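PDB 3GFV: uncharacterized ABC transporter solute-binding protein yclQ from Bacillus subtilis subsp. subtilis str. 168, which binds iron-free and ferric petrobactin and the precursor 3,4-dihydroxybenzoic acid, serving as the solute-binding component of the YclNOPQ transporter that takes up ferric petrobactin. Local coordinates for residues 43-48 and 67-72; 53-58 and 74-79; 170-175 and 227-232; 193-198 and 272-277. All coordinates share one frame; numbering follows the deposited sequence.

Contact 1: 43-48 and 67-72; sequences GSLDTL and KYLSKF
Asp46 OD1 is gripped by two hydroxyls: Tyr68 OH donates a short hydrogen bond of 2.5 Å to it, and Ser283 OG bonds to the same oxygen. The phenol reaches the anti lone pair of OD1, on the side away from OD2, with carboxylate and ring planes turned 58° apart. Asp46 CB lies against the same ring, 3.4 Å from Tyr68 CE1, while the other oxygen, OD2, takes the backbone N-H of Glu282. Beside this polar pair the contact, which packs helix 42-50 of the periplasmic-binding-protein fold against the loop between strands 57-60 and 78-79, turns apolar. Leu69 folds its CG over the centre of the neighbouring Tyr68 ring and rests its CD2 4.1 Å from Asp46 CB. Leu45, its CG swung opposite the backbone N (chi1 -176°), sets both methyls over one face of Phe72. In this CH-pi contact Leu45 CD2 stands 4.0 Å from the Phe72 ring centroid, 17° off its normal, and Leu45 CD1 lies 3.8 Å from Phe72 CZ. The aliphatic part of Lys71 packs on the opposite face, and its NZ returns to helix 42-50 in a salt bridge with Asp49. With a tyrosine hydroxyl, a serine and a backbone N-H at the start of helix 281-296 all bonded to its carboxylate, buried Asp46 is probably ionised.

Contact 2: 53-58 and 74-79; sequences LDDIVA and DDKYAD
At the edge of the five-stranded parallel sheet of this periplasmic-binding-protein fold, the short strand 78-79 is laid beside strand 57-60. Ala78 N donates to Ala58 O at 3.0 Å with an N-H...O angle of 161°. Just before the strand, residues 74-77 make a type I beta turn, and Asp74 OD1 closes an Asx turn by accepting from Lys76 N. Lys62 NZ bonds to Asp74 O and Tyr77 O. The Tyr77 ring presents its edge to residues 54-57: Val57 O and Asp54 O both lie in its plane, the first 3.4 Å from Tyr77 CD1 and the second 3.4 Å from Tyr77 CE1. Farther along, Asp54 CB touches Tyr77 OH at 3.3 Å, its carboxylate nearly perpendicular to the ring. Phe72 meets the Tyr77 ring at about 60°, and Lys76 CG sits over one ring face. Beyond that CG the lysine chain bends at chi3 (-88°), carrying NZ to a salt bridge with Asp55 OD1 (Lys76 NZ to Asp55 OD1 3.3 Å), its hydrogen bond weak. One water donates to both Val57 O, at 3.0 Å, and Lys76 O, at 2.9 Å.

Contact 3: 170-175 and 227-232; sequences LNKNGL and NPDYLF
The Tyr230 ring meets residues 170-175 along its edge, where Lys172 CB and Asn173 O lie in its plane, with Lys172 CB 3.7 Å from Tyr230 CE2; His265 stacks on the ring. Phe232 likewise turns an edge to Leu175 O. The Asn173 amide and the Asp229 carboxylate are nearly coplanar, 17° apart, each side chain bonding to the other residue's backbone N-H. Asp229 OD2 accepts from Asn173 N at 2.8 Å through its anti lone pair. With Asn173 CG between its own N and carbonyl carbon (chi1 61°), Asn173 OD1 reaches Asp229 N at 2.9 Å. Lys172 CD packs against Asp229 CG, but Lys172 NZ is not in direct contact with Asp229 OD1, 4.6 Å away; two waters each bridge them. Regular parallel pairing follows: Tyr230 N to Asn173 O, Leu175 N to Tyr230 O and Phe232 N to Leu175 O, each 2.9 Å. On one face of the sheet Leu175 and Leu231 run side by side, Leu175 CD2 4.0 Å from Leu231 CD1, with Leu175 CB against Pro228 CB. On the other, helix 281-296 packs over Tyr230 through Leu295 and over Phe232 through Val291. Strand 173-180 also pairs with strand 203-204, and strand 230-235 with strand 266-268, placing this join inside the mixed sheet.

Contact 4: 193-198 and 272-277; sequences YGLIHD and ATWYLS
Tyr193 and Trp274 cross obliquely, Tyr193 CD1 coming to the indole edge near its plane, 3.9 Å from Trp274 CE3. Farther along the phenol, Tyr193 CE1 stands 3.2 Å from Trp274 O, which lies at the ring's edge, in its plane. At the end, Tyr193 OH comes to the edge of the next aromatic ring, 3.3 Å from Tyr275 CD1. The hydroxyl is buried there and finds no hydrogen-bonding partner in the model, so the ring is probably held here by packing. Trp274, with CG opposite its carbonyl carbon (chi1 -76°), sends its six-membered ring toward residues 195-196. Ile196 crosses it at about a right angle and brings CD1 3.6 Å from Trp274 CZ3, while Leu195 CD2 reaches that same CZ3 at 3.9 Å. The polar ends face elsewhere: Trp274 NE1 bonds to Glu290, and Tyr275 OH to Arg236, close to a bound phosphate that probably came from the crystallisation liquor. Arg104 meets the Tyr275 ring in a cation-pi contact. The contact packs the residues leading into short helix 195-198 against the end of helix 271-276, near the centre of the periplasmic-binding-protein fold. Around it, Met287 of helix 281-296 touches both Leu195 and Trp274, Val176 of strand 173-180 touches Tyr193 and Ile196, and Phe187 of strand 183-187 meets Tyr193 edge-to-face.

Overall arrangement
Contacts 1 and 2 interlock along the chain and pack together near the five-stranded parallel sheet, their centres 11 Å apart, with Phe72 CZ 3.4 Å from Asp54 OD2. Contact 3 lies on the opposite side of the chain's centre, in the mixed sheet, about 30 Å from contact 1 and 41 Å from contact 2, centre to centre. Contact 4, its centre 5 Å from the chain's, touches both regions: Ser277 OG lies 2.7 Å from Tyr68 OH of contact 1, probably hydrogen-bonded, and Ile196 CG2 packs 4.0 Å from Phe232 CE2 of contact 3. A phosphate, probably from the crystallisation liquor, lies about 3 Å from the Tyr275 side chain of contact 4 and may mark a pocket.

Contact 1: 43-48 and 67-72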
loop_
_atom_site.group_PDB
_atom_site.type_symbol
_atom_site.label_atom_id
_atom_site.label_comp_id
_atom_site.label_asym_id
_atom_site.label_seq_id
_atom_site.Cartn_x
_atom_site.Cartn_y
_atom_site.Cartn_z
ATOM N N GLY A 43 2.592 -1.746 -5.476
ATOM C CA GLY A 43 1.438 -2.641 -5.405
ATOM C C GLY A 43 1.239 -3.324 -6.749
ATOM O O GLY A 43 1.043 -4.549 -6.842
ATOM N N SER A 44 1.288 -2.525 -7.805
ATOM C CA SER A 44 1.081 -3.043 -9.151
ATOM C C SER A 44 2.200 -4.006 -9.489
ATOM O O SER A 44 1.987 -5.032 -10.142
ATOM C CB SER A 44 1.062 -1.901 -10.168
ATOM O OG SER A 44 -0.050 -1.051 -9.967
ATOM N N LEU A 45 3.416 -3.661 -9.075
ATOM C CA LEU A 45 4.538 -4.569 -9.277
ATOM C C LEU A 45 4.302 -5.940 -8.636
ATOM O O LEU A 45 4.621 -6.976 -9.223
ATOM C CB LEU A 45 5.849 -3.936 -8.764
ATOM C CG LEU A 45 7.122 -4.761 -9.006
ATOM C CD1 LEU A 45 7.357 -5.061 -10.512
ATOM C CD2 LEU A 45 8.326 -4.014 -8.396
ATOM N N ASP A 46 3.735 -5.953 -7.431
ATOM C CA ASP A 46 3.560 -7.215 -6.731
ATOM C C ASP A 46 2.388 -8.019 -7.292
ATOM O O ASP A 46 2.393 -9.252 -7.224
ATOM C CB ASP A 46 3.585 -7.065 -5.178
ATOM C CG ASP A 46 2.261 -6.599 -4.555
ATOM O OD1 ASP A 46 2.331 -5.754 -3.628
ATOM O OD2 ASP A 46 1.165 -7.096 -4.927
ATOM N N THR A 47 1.423 -7.326 -7.896
ATOM C CA THR A 47 0.381 -8.030 -8.642
ATOM C C THR A 47 1.006 -8.700 -9.868
ATOM O O THR A 47 0.769 -9.872 -10.111
ATOM C CB THR A 47 -0.792 -7.110 -9.031
ATOM O OG1 THR A 47 -1.485 -6.692 -7.839
ATOM C CG2 THR A 47 -1.800 -7.835 -9.970
ATOM N N LEU A 48 1.831 -7.974 -10.616
ATOM C CA LEU A 48 2.522 -8.591 -11.742
ATOM C C LEU A 48 3.307 -9.825 -11.281
ATOM O O LEU A 48 3.288 -10.871 -11.937
ATOM C CB LEU A 48 3.438 -7.564 -12.414
ATOM C CG LEU A 48 2.735 -6.421 -13.138
ATOM C CD1 LEU A 48 3.758 -5.363 -13.577
ATOM C CD2 LEU A 48 1.945 -6.937 -14.345
ATOM N N LYS A 67 11.050 -5.553 1.712
ATOM C CA LYS A 67 11.760 -6.820 1.732
ATOM C C LYS A 67 11.146 -7.842 0.782
ATOM O O LYS A 67 11.871 -8.567 0.111
ATOM C CB LYS A 67 11.825 -7.405 3.143
ATOM C CG LYS A 67 12.702 -8.654 3.218
ATOM C CD LYS A 67 12.568 -9.395 4.541
ATOM C CE LYS A 67 13.136 -10.809 4.422
ATOM N NZ LYS A 67 13.117 -11.549 5.718
ATOM N N TYR A 68 9.819 -7.900 0.749
ATOM C CA TYR A 68 9.137 -8.892 -0.075
ATOM C C TYR A 68 9.429 -8.687 -1.557
ATOM O O TYR A 68 9.236 -9.612 -2.340
ATOM C CB TYR A 68 7.617 -8.955 0.211
ATOM C CG TYR A 68 6.747 -7.899 -0.457
ATOM C CD1 TYR A 68 5.876 -8.233 -1.482
ATOM C CD2 TYR A 68 6.782 -6.574 -0.039
ATOM C CE1 TYR A 68 5.064 -7.275 -2.084
ATOM C CE2 TYR A 68 5.983 -5.610 -0.634
ATOM C CZ TYR A 68 5.124 -5.968 -1.657
ATOM O OH TYR A 68 4.343 -5.010 -2.252
ATOM N N LEU A 69 9.915 -7.501 -1.928
ATOM C CA LEU A 69 10.241 -7.204 -3.335
ATOM C C LEU A 69 11.737 -7.204 -3.638
ATOM O O LEU A 69 12.160 -6.748 -4.703
ATOM C CB LEU A 69 9.634 -5.855 -3.747
ATOM C CG LEU A 69 8.102 -5.849 -3.789
ATOM C CD1 LEU A 69 7.514 -4.455 -3.908
ATOM C CD2 LEU A 69 7.647 -6.745 -4.957
ATOM N N SER A 70 12.542 -7.725 -2.720
ATOM C CA SER A 70 14.015 -7.660 -2.877
ATOM C C SER A 70 14.551 -8.367 -4.124
ATOM O O SER A 70 15.627 -8.040 -4.620
ATOM C CB SER A 70 14.724 -8.204 -1.627
ATOM O OG SER A 70 14.325 -9.540 -1.367
ATOM N N LYS A 71 13.796 -9.331 -4.634
ATOM C CA LYS A 71 14.200 -10.038 -5.848
ATOM C C LYS A 71 14.436 -9.046 -6.995
ATOM O O LYS A 71 15.237 -9.291 -7.890
ATOM C CB LYS A 71 13.119 -11.045 -6.243
ATOM C CG LYS A 71 11.948 -10.391 -6.954
ATOM C CD LYS A 71 10.692 -11.229 -6.841
ATOM C CE LYS A 71 10.879 -12.584 -7.476
ATOM N NZ LYS A 71 9.702 -13.447 -7.205
ATOM N N PHE A 72 13.745 -7.912 -6.949
ATOM C CA PHE A 72 13.837 -6.933 -8.034
ATOM C C PHE A 72 15.129 -6.108 -8.041
ATOM O O PHE A 72 15.324 -5.262 -8.913
ATOM C CB PHE A 72 12.577 -6.059 -8.060
ATOM C CG PHE A 72 11.354 -6.807 -8.545
ATOM C CD1 PHE A 72 11.214 -7.102 -9.890
ATOM C CD2 PHE A 72 10.373 -7.224 -7.662
ATOM C CE1 PHE A 72 10.102 -7.805 -10.353
ATOM C CE2 PHE A 72 9.267 -7.926 -8.116
ATOM C CZ PHE A 72 9.133 -8.211 -9.470
#

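Contact 2: 53-58 and 74-79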
loop_
_atom_site.group_PDB
_atom_site.type_symbol
_atom_site.label_atom_id
_atom_site.label_comp_id
_atom_site.label_asym_id
_atom_site.label_seq_id
_atom_site.Cartn_x
_atom_site.Cartn_y
_atom_site.Cartn_z
ATOM N N LEU A 53 4.498 -12.583 -13.885
ATOM C CA LEU A 53 4.854 -11.730 -15.016
ATOM C C LEU A 53 6.151 -10.950 -14.810
ATOM O O LEU A 53 6.323 -9.898 -15.417
ATOM C CB LEU A 53 3.728 -10.736 -15.308
ATOM C CG LEU A 53 2.423 -11.371 -15.800
ATOM C CD1 LEU A 53 1.280 -10.388 -15.674
ATOM C CD2 LEU A 53 2.586 -11.848 -17.250
ATOM N N ASP A 54 7.053 -11.463 -13.974
ATOM C CA ASP A 54 8.322 -10.759 -13.684
ATOM C C ASP A 54 9.067 -10.434 -14.989
ATOM O O ASP A 54 9.725 -9.394 -15.123
ATOM C CB ASP A 54 9.251 -11.633 -12.819
ATOM C CG ASP A 54 8.776 -11.790 -11.385
ATOM O OD1 ASP A 54 9.305 -12.681 -10.682
ATOM O OD2 ASP A 54 7.888 -11.037 -10.958
ATOM N N ASP A 55 8.961 -11.342 -15.957
ATOM C CA ASP A 55 9.744 -11.241 -17.181
ATOM C C ASP A 55 9.438 -10.005 -18.012
ATOM O O ASP A 55 10.254 -9.606 -18.841
ATOM C CB ASP A 55 9.557 -12.487 -18.053
ATOM C CG ASP A 55 10.263 -13.695 -17.493
ATOM O OD1 ASP A 55 11.113 -13.519 -16.589
ATOM O OD2 ASP A 55 9.970 -14.820 -17.954
ATOM N N ILE A 56 8.270 -9.404 -17.812
ATOM C CA ILE A 56 7.903 -8.269 -18.654
ATOM C C ILE A 56 8.088 -6.921 -17.941
ATOM O O ILE A 56 7.723 -5.866 -18.461
ATOM C CB ILE A 56 6.504 -8.443 -19.314
ATOM C CG1 ILE A 56 5.419 -8.714 -18.261
ATOM C CG2 ILE A 56 6.538 -9.587 -20.330
ATOM C CD1 ILE A 56 5.134 -7.495 -17.347
ATOM N N VAL A 57 8.662 -6.968 -16.747
ATOM C CA VAL A 57 9.004 -5.732 -16.040
ATOM C C VAL A 57 10.349 -5.227 -16.538
ATOM O O VAL A 57 11.371 -5.870 -16.308
ATOM C CB VAL A 57 9.119 -5.956 -14.531
ATOM C CG1 VAL A 57 9.426 -4.642 -13.817
ATOM C CG2 VAL A 57 7.831 -6.559 -13.991
ATOM N N ALA A 58 10.355 -4.083 -17.217
ATOM C CA ALA A 58 11.611 -3.535 -17.738
ATOM C C ALA A 58 12.414 -2.768 -16.694
ATOM O O ALA A 58 13.649 -2.703 -16.763
ATOM C CB ALA A 58 11.347 -2.645 -18.946
ATOM N N ASP A 74 17.811 -7.534 -8.715
ATOM C CA ASP A 74 18.475 -8.167 -9.858
ATOM C C ASP A 74 18.695 -7.166 -10.987
ATOM O O ASP A 74 17.794 -6.416 -11.340
ATOM C CB ASP A 74 17.635 -9.352 -10.366
ATOM C CG ASP A 74 18.407 -10.265 -11.304
ATOM O OD1 ASP A 74 18.777 -9.843 -12.426
ATOM O OD2 ASP A 74 18.625 -11.432 -10.919
ATOM N N ASP A 75 19.895 -7.146 -11.556
ATOM C CA ASP A 75 20.197 -6.190 -12.612
ATOM C C ASP A 75 19.401 -6.416 -13.904
ATOM O O ASP A 75 19.450 -5.586 -14.804
ATOM C CB ASP A 75 21.700 -6.170 -12.907
ATOM C CG ASP A 75 22.494 -5.508 -11.796
ATOM O OD1 ASP A 75 21.900 -4.701 -11.052
ATOM O OD2 ASP A 75 23.704 -5.788 -11.667
ATOM N N LYS A 76 18.673 -7.528 -14.015
ATOM C CA LYS A 76 17.863 -7.723 -15.221
ATOM C C LYS A 76 16.749 -6.667 -15.249
ATOM O O LYS A 76 16.178 -6.373 -16.295
ATOM C CB LYS A 76 17.296 -9.153 -15.320
ATOM C CG LYS A 76 16.301 -9.510 -14.234
ATOM C CD LYS A 76 15.746 -10.922 -14.410
ATOM C CE LYS A 76 14.525 -10.932 -15.317
ATOM N NZ LYS A 76 13.664 -12.134 -15.084
ATOM N N TYR A 77 16.445 -6.099 -14.089
ATOM C CA TYR A 77 15.469 -5.014 -14.002
ATOM C C TYR A 77 16.226 -3.687 -13.942
ATOM O O TYR A 77 17.110 -3.520 -13.102
ATOM C CB TYR A 77 14.615 -5.173 -12.735
ATOM C CG TYR A 77 13.998 -6.548 -12.618
ATOM C CD1 TYR A 77 12.948 -6.926 -13.446
ATOM C CD2 TYR A 77 14.477 -7.476 -11.696
ATOM C CE1 TYR A 77 12.382 -8.189 -13.357
ATOM C CE2 TYR A 77 13.917 -8.746 -11.604
ATOM C CZ TYR A 77 12.868 -9.095 -12.442
ATOM O OH TYR A 77 12.294 -10.353 -12.364
ATOM N N ALA A 78 15.898 -2.755 -14.831
ATOM C CA ALA A 78 16.563 -1.452 -14.814
ATOM C C ALA A 78 16.112 -0.626 -13.622
ATOM O O ALA A 78 14.932 -0.629 -13.266
ATOM C CB ALA A 78 16.303 -0.692 -16.122
ATOM N N ASP A 79 17.057 0.078 -13.002
ATOM C CA ASP A 79 16.742 1.002 -11.910
ATOM C C ASP A 79 16.350 2.357 -12.509
ATOM O O ASP A 79 17.178 3.026 -13.145
ATOM C CB ASP A 79 17.972 1.169 -11.014
ATOM C CG ASP A 79 17.691 2.005 -9.772
ATOM O OD1 ASP A 79 16.550 2.475 -9.605
ATOM O OD2 ASP A 79 18.623 2.197 -8.969
HETATM O O HOH W 1 13.707 -7.364 -17.322
#

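Contact 3: 170-175 and 227-232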
loop_
_atom_site.group_PDB
_atom_site.type_symbol
_atom_site.label_atom_id
_atom_site.label_comp_id
_atom_site.label_asym_id
_atom_site.label_seq_id
_atom_site.Cartn_x
_atom_site.Cartn_y
_atom_site.Cartn_z
ATOM N N LEU A 170 -14.149 -9.064 18.948
ATOM C CA LEU A 170 -13.343 -8.615 20.069
ATOM C C LEU A 170 -14.045 -7.589 20.914
ATOM O O LEU A 170 -13.803 -7.522 22.123
ATOM C CB LEU A 170 -12.046 -7.997 19.537
ATOM C CG LEU A 170 -10.991 -8.999 19.084
ATOM C CD1 LEU A 170 -9.853 -8.248 18.400
ATOM C CD2 LEU A 170 -10.457 -9.787 20.272
ATOM N N ASN A 171 -14.895 -6.770 20.292
ATOM C CA ASN A 171 -15.487 -5.633 21.002
ATOM C C ASN A 171 -14.395 -4.757 21.574
ATOM O O ASN A 171 -14.408 -4.360 22.752
ATOM C CB ASN A 171 -16.419 -6.092 22.114
ATOM C CG ASN A 171 -17.697 -6.661 21.573
ATOM O OD1 ASN A 171 -18.344 -6.045 20.722
ATOM N ND2 ASN A 171 -18.065 -7.849 22.044
ATOM N N LYS A 172 -13.412 -4.500 20.731
ATOM C CA LYS A 172 -12.282 -3.667 21.133
ATOM C C LYS A 172 -12.022 -2.703 19.984
ATOM O O LYS A 172 -12.450 -2.958 18.850
ATOM C CB LYS A 172 -11.038 -4.530 21.325
ATOM C CG LYS A 172 -11.155 -5.560 22.446
ATOM C CD LYS A 172 -11.197 -4.873 23.811
ATOM C CE LYS A 172 -11.363 -5.898 24.925
ATOM N NZ LYS A 172 -11.385 -5.242 26.269
ATOM N N ASN A 173 -11.290 -1.619 20.243
ATOM C CA ASN A 173 -11.035 -0.660 19.172
ATOM C C ASN A 173 -9.549 -0.565 18.836
ATOM O O ASN A 173 -8.714 -1.206 19.480
ATOM C CB ASN A 173 -11.614 0.719 19.506
ATOM C CG ASN A 173 -10.996 1.316 20.759
ATOM O OD1 ASN A 173 -9.820 1.094 21.040
ATOM N ND2 ASN A 173 -11.783 2.096 21.503
ATOM N N GLY A 174 -9.236 0.210 17.803
ATOM C CA GLY A 174 -7.855 0.332 17.353
ATOM C C GLY A 174 -7.534 1.751 16.930
ATOM O O GLY A 174 -8.394 2.487 16.416
ATOM N N LEU A 175 -6.280 2.132 17.147
ATOM C CA LEU A 175 -5.762 3.399 16.645
ATOM C C LEU A 175 -4.566 3.106 15.740
ATOM O O LEU A 175 -3.717 2.292 16.090
ATOM C CB LEU A 175 -5.326 4.288 17.813
ATOM C CG LEU A 175 -4.606 5.592 17.449
ATOM C CD1 LEU A 175 -5.561 6.548 16.717
ATOM C CD2 LEU A 175 -3.982 6.276 18.715
ATOM N N ASN A 227 -6.878 6.152 24.464
ATOM C CA ASN A 227 -6.843 4.822 25.089
ATOM C C ASN A 227 -7.271 3.646 24.177
ATOM O O ASN A 227 -8.183 2.868 24.490
ATOM C CB ASN A 227 -7.670 4.813 26.395
ATOM C CG ASN A 227 -7.453 3.542 27.208
ATOM O OD1 ASN A 227 -6.384 2.946 27.142
ATOM N ND2 ASN A 227 -8.480 3.122 27.988
ATOM N N PRO A 228 -6.586 3.477 23.046
ATOM C CA PRO A 228 -6.979 2.395 22.136
ATOM C C PRO A 228 -6.663 1.021 22.727
ATOM O O PRO A 228 -5.658 0.858 23.425
ATOM C CB PRO A 228 -6.067 2.625 20.917
ATOM C CG PRO A 228 -4.800 3.242 21.556
ATOM C CD PRO A 228 -5.382 4.198 22.598
ATOM N N ASP A 229 -7.501 0.035 22.440
ATOM C CA ASP A 229 -7.239 -1.344 22.857
ATOM C C ASP A 229 -6.123 -1.974 22.035
ATOM O O ASP A 229 -5.337 -2.769 22.548
ATOM C CB ASP A 229 -8.519 -2.168 22.683
ATOM C CG ASP A 229 -9.662 -1.619 23.506
ATOM O OD1 ASP A 229 -9.414 -1.345 24.700
ATOM O OD2 ASP A 229 -10.769 -1.421 22.950
ATOM N N TYR A 230 -6.086 -1.627 20.744
ATOM C CA TYR A 230 -5.040 -2.075 19.817
ATOM C C TYR A 230 -4.367 -0.876 19.183
ATOM O O TYR A 230 -5.030 0.084 18.803
ATOM C CB TYR A 230 -5.614 -2.990 18.710
ATOM C CG TYR A 230 -6.035 -4.311 19.272
ATOM C CD1 TYR A 230 -5.205 -5.436 19.172
ATOM C CD2 TYR A 230 -7.230 -4.424 19.982
ATOM C CE1 TYR A 230 -5.586 -6.650 19.731
ATOM C CE2 TYR A 230 -7.609 -5.630 20.553
ATOM C CZ TYR A 230 -6.789 -6.738 20.419
ATOM O OH TYR A 230 -7.173 -7.933 20.997
ATOM N N LEU A 231 -3.043 -0.924 19.085
ATOM C CA LEU A 231 -2.293 0.191 18.515
ATOM C C LEU A 231 -1.462 -0.315 17.332
ATOM O O LEU A 231 -0.553 -1.124 17.501
ATOM C CB LEU A 231 -1.400 0.837 19.581
ATOM C CG LEU A 231 -0.560 2.040 19.110
ATOM C CD1 LEU A 231 -1.433 3.209 18.700
ATOM C CD2 LEU A 231 0.394 2.479 20.247
ATOM N N PHE A 232 -1.811 0.157 16.142
ATOM C CA PHE A 232 -1.124 -0.236 14.914
ATOM C C PHE A 232 -0.086 0.821 14.591
ATOM O O PHE A 232 -0.429 1.998 14.445
ATOM C CB PHE A 232 -2.137 -0.340 13.779
ATOM C CG PHE A 232 -3.156 -1.420 13.983
ATOM C CD1 PHE A 232 -2.917 -2.707 13.514
ATOM C CD2 PHE A 232 -4.343 -1.156 14.661
ATOM C CE1 PHE A 232 -3.868 -3.728 13.686
ATOM C CE2 PHE A 232 -5.297 -2.174 14.843
ATOM C CZ PHE A 232 -5.045 -3.455 14.378
HETATM O O HOH W 2 -8.541 -3.690 26.363
HETATM O O HOH W 3 -11.180 -2.483 26.572
HETATM O O HOH W 4 -11.043 3.889 23.687
#

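Contact 4: 193-198 and 272-277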
loop_
_atom_site.group_PDB
_atom_site.type_symbol
_atom_site.label_atom_id
_atom_site.label_comp_id
_atom_site.label_asym_id
_atom_site.label_seq_id
_atom_site.Cartn_x
_atom_site.Cartn_y
_atom_site.Cartn_z
ATOM N N TYR A 193 -4.190 4.903 5.689
ATOM C CA TYR A 193 -4.200 3.582 6.313
ATOM C C TYR A 193 -5.566 3.237 6.891
ATOM O O TYR A 193 -5.704 2.323 7.725
ATOM C CB TYR A 193 -3.107 3.464 7.393
ATOM C CG TYR A 193 -1.724 3.808 6.878
ATOM C CD1 TYR A 193 -1.134 3.068 5.857
ATOM C CD2 TYR A 193 -1.019 4.888 7.391
ATOM C CE1 TYR A 193 0.129 3.402 5.374
ATOM C CE2 TYR A 193 0.234 5.215 6.925
ATOM C CZ TYR A 193 0.807 4.465 5.913
ATOM O OH TYR A 193 2.062 4.786 5.438
ATOM N N GLY A 194 -6.575 3.957 6.418
ATOM C CA GLY A 194 -7.949 3.710 6.795
ATOM C C GLY A 194 -8.446 2.290 6.575
ATOM O O GLY A 194 -9.417 1.885 7.208
ATOM N N LEU A 195 -7.820 1.530 5.678
ATOM C CA LEU A 195 -8.334 0.183 5.394
ATOM C C LEU A 195 -8.406 -0.716 6.629
ATOM O O LEU A 195 -9.217 -1.643 6.670
ATOM C CB LEU A 195 -7.566 -0.500 4.250
ATOM C CG LEU A 195 -6.235 -1.184 4.574
ATOM C CD1 LEU A 195 -5.830 -2.039 3.369
ATOM C CD2 LEU A 195 -5.176 -0.142 4.876
ATOM N N ILE A 196 -7.583 -0.435 7.642
ATOM C CA ILE A 196 -7.610 -1.233 8.864
ATOM C C ILE A 196 -9.011 -1.143 9.485
ATOM O O ILE A 196 -9.534 -2.128 10.017
ATOM C CB ILE A 196 -6.510 -0.765 9.835
ATOM C CG1 ILE A 196 -5.147 -1.259 9.326
ATOM C CG2 ILE A 196 -6.787 -1.288 11.237
ATOM C CD1 ILE A 196 -3.915 -0.592 9.994
ATOM N N HIS A 197 -9.630 0.021 9.348
ATOM C CA HIS A 197 -11.028 0.205 9.761
ATOM C C HIS A 197 -12.043 -0.053 8.653
ATOM O O HIS A 197 -13.063 -0.737 8.882
ATOM C CB HIS A 197 -11.227 1.629 10.288
ATOM C CG HIS A 197 -10.220 2.023 11.309
ATOM N ND1 HIS A 197 -10.143 1.415 12.550
ATOM C CD2 HIS A 197 -9.253 2.972 11.297
ATOM C CE1 HIS A 197 -9.168 1.966 13.243
ATOM N NE2 HIS A 197 -8.611 2.919 12.506
ATOM N N ASP A 198 -11.780 0.487 7.462
ATOM C CA ASP A 198 -12.777 0.501 6.397
ATOM C C ASP A 198 -12.965 -0.873 5.767
ATOM O O ASP A 198 -14.047 -1.204 5.285
ATOM C CB ASP A 198 -12.371 1.498 5.308
ATOM C CG ASP A 198 -12.208 2.910 5.842
ATOM O OD1 ASP A 198 -12.958 3.290 6.772
ATOM O OD2 ASP A 198 -11.330 3.627 5.340
ATOM N N ALA A 272 8.001 -0.686 5.689
ATOM C CA ALA A 272 8.371 -0.540 4.273
ATOM C C ALA A 272 7.221 -0.919 3.328
ATOM O O ALA A 272 6.912 -0.192 2.383
ATOM C CB ALA A 272 9.642 -1.356 3.952
ATOM N N THR A 273 6.572 -2.048 3.586
ATOM C CA THR A 273 5.444 -2.453 2.757
ATOM C C THR A 273 4.269 -1.486 2.886
ATOM O O THR A 273 3.678 -1.069 1.889
ATOM C CB THR A 273 5.017 -3.886 3.098
ATOM O OG1 THR A 273 6.086 -4.771 2.754
ATOM C CG2 THR A 273 3.753 -4.294 2.327
ATOM N N TRP A 274 3.941 -1.098 4.123
ATOM C CA TRP A 274 2.783 -0.242 4.345
ATOM C C TRP A 274 2.956 1.176 3.810
ATOM O O TRP A 274 1.999 1.773 3.295
ATOM C CB TRP A 274 2.389 -0.221 5.832
ATOM C CG TRP A 274 1.689 -1.462 6.261
ATOM C CD1 TRP A 274 2.237 -2.702 6.413
ATOM C CD2 TRP A 274 0.304 -1.590 6.593
ATOM N NE1 TRP A 274 1.274 -3.599 6.827
ATOM C CE2 TRP A 274 0.072 -2.945 6.909
ATOM C CE3 TRP A 274 -0.772 -0.694 6.622
ATOM C CZ2 TRP A 274 -1.192 -3.425 7.289
ATOM C CZ3 TRP A 274 -2.029 -1.170 6.994
ATOM C CH2 TRP A 274 -2.222 -2.524 7.325
ATOM N N TYR A 275 4.184 1.692 3.894
ATOM C CA TYR A 275 4.468 3.057 3.468
ATOM C C TYR A 275 4.831 3.168 1.977
ATOM O O TYR A 275 4.377 4.083 1.291
ATOM C CB TYR A 275 5.577 3.648 4.338
ATOM C CG TYR A 275 5.855 5.094 4.024
ATOM C CD1 TYR A 275 4.941 6.081 4.376
ATOM C CD2 TYR A 275 7.018 5.469 3.373
ATOM C CE1 TYR A 275 5.191 7.419 4.101
ATOM C CE2 TYR A 275 7.277 6.804 3.093
ATOM C CZ TYR A 275 6.353 7.771 3.457
ATOM O OH TYR A 275 6.600 9.102 3.175
ATOM N N LEU A 276 5.612 2.224 1.470
ATOM C CA LEU A 276 6.102 2.328 0.087
ATOM C C LEU A 276 5.222 1.563 -0.878
ATOM O O LEU A 276 5.276 1.787 -2.087
ATOM C CB LEU A 276 7.497 1.743 -0.031
ATOM C CG LEU A 276 8.531 2.406 0.884
ATOM C CD1 LEU A 276 9.847 1.639 0.835
ATOM C CD2 LEU A 276 8.709 3.885 0.539
ATOM N N SER A 277 4.431 0.638 -0.359
ATOM C CA SER A 277 3.684 -0.245 -1.254
ATOM C C SER A 277 2.209 -0.309 -0.863
ATOM O O SER A 277 1.630 0.683 -0.437
ATOM C CB SER A 277 4.309 -1.642 -1.286
ATOM O OG SER A 277 3.712 -2.433 -2.328
#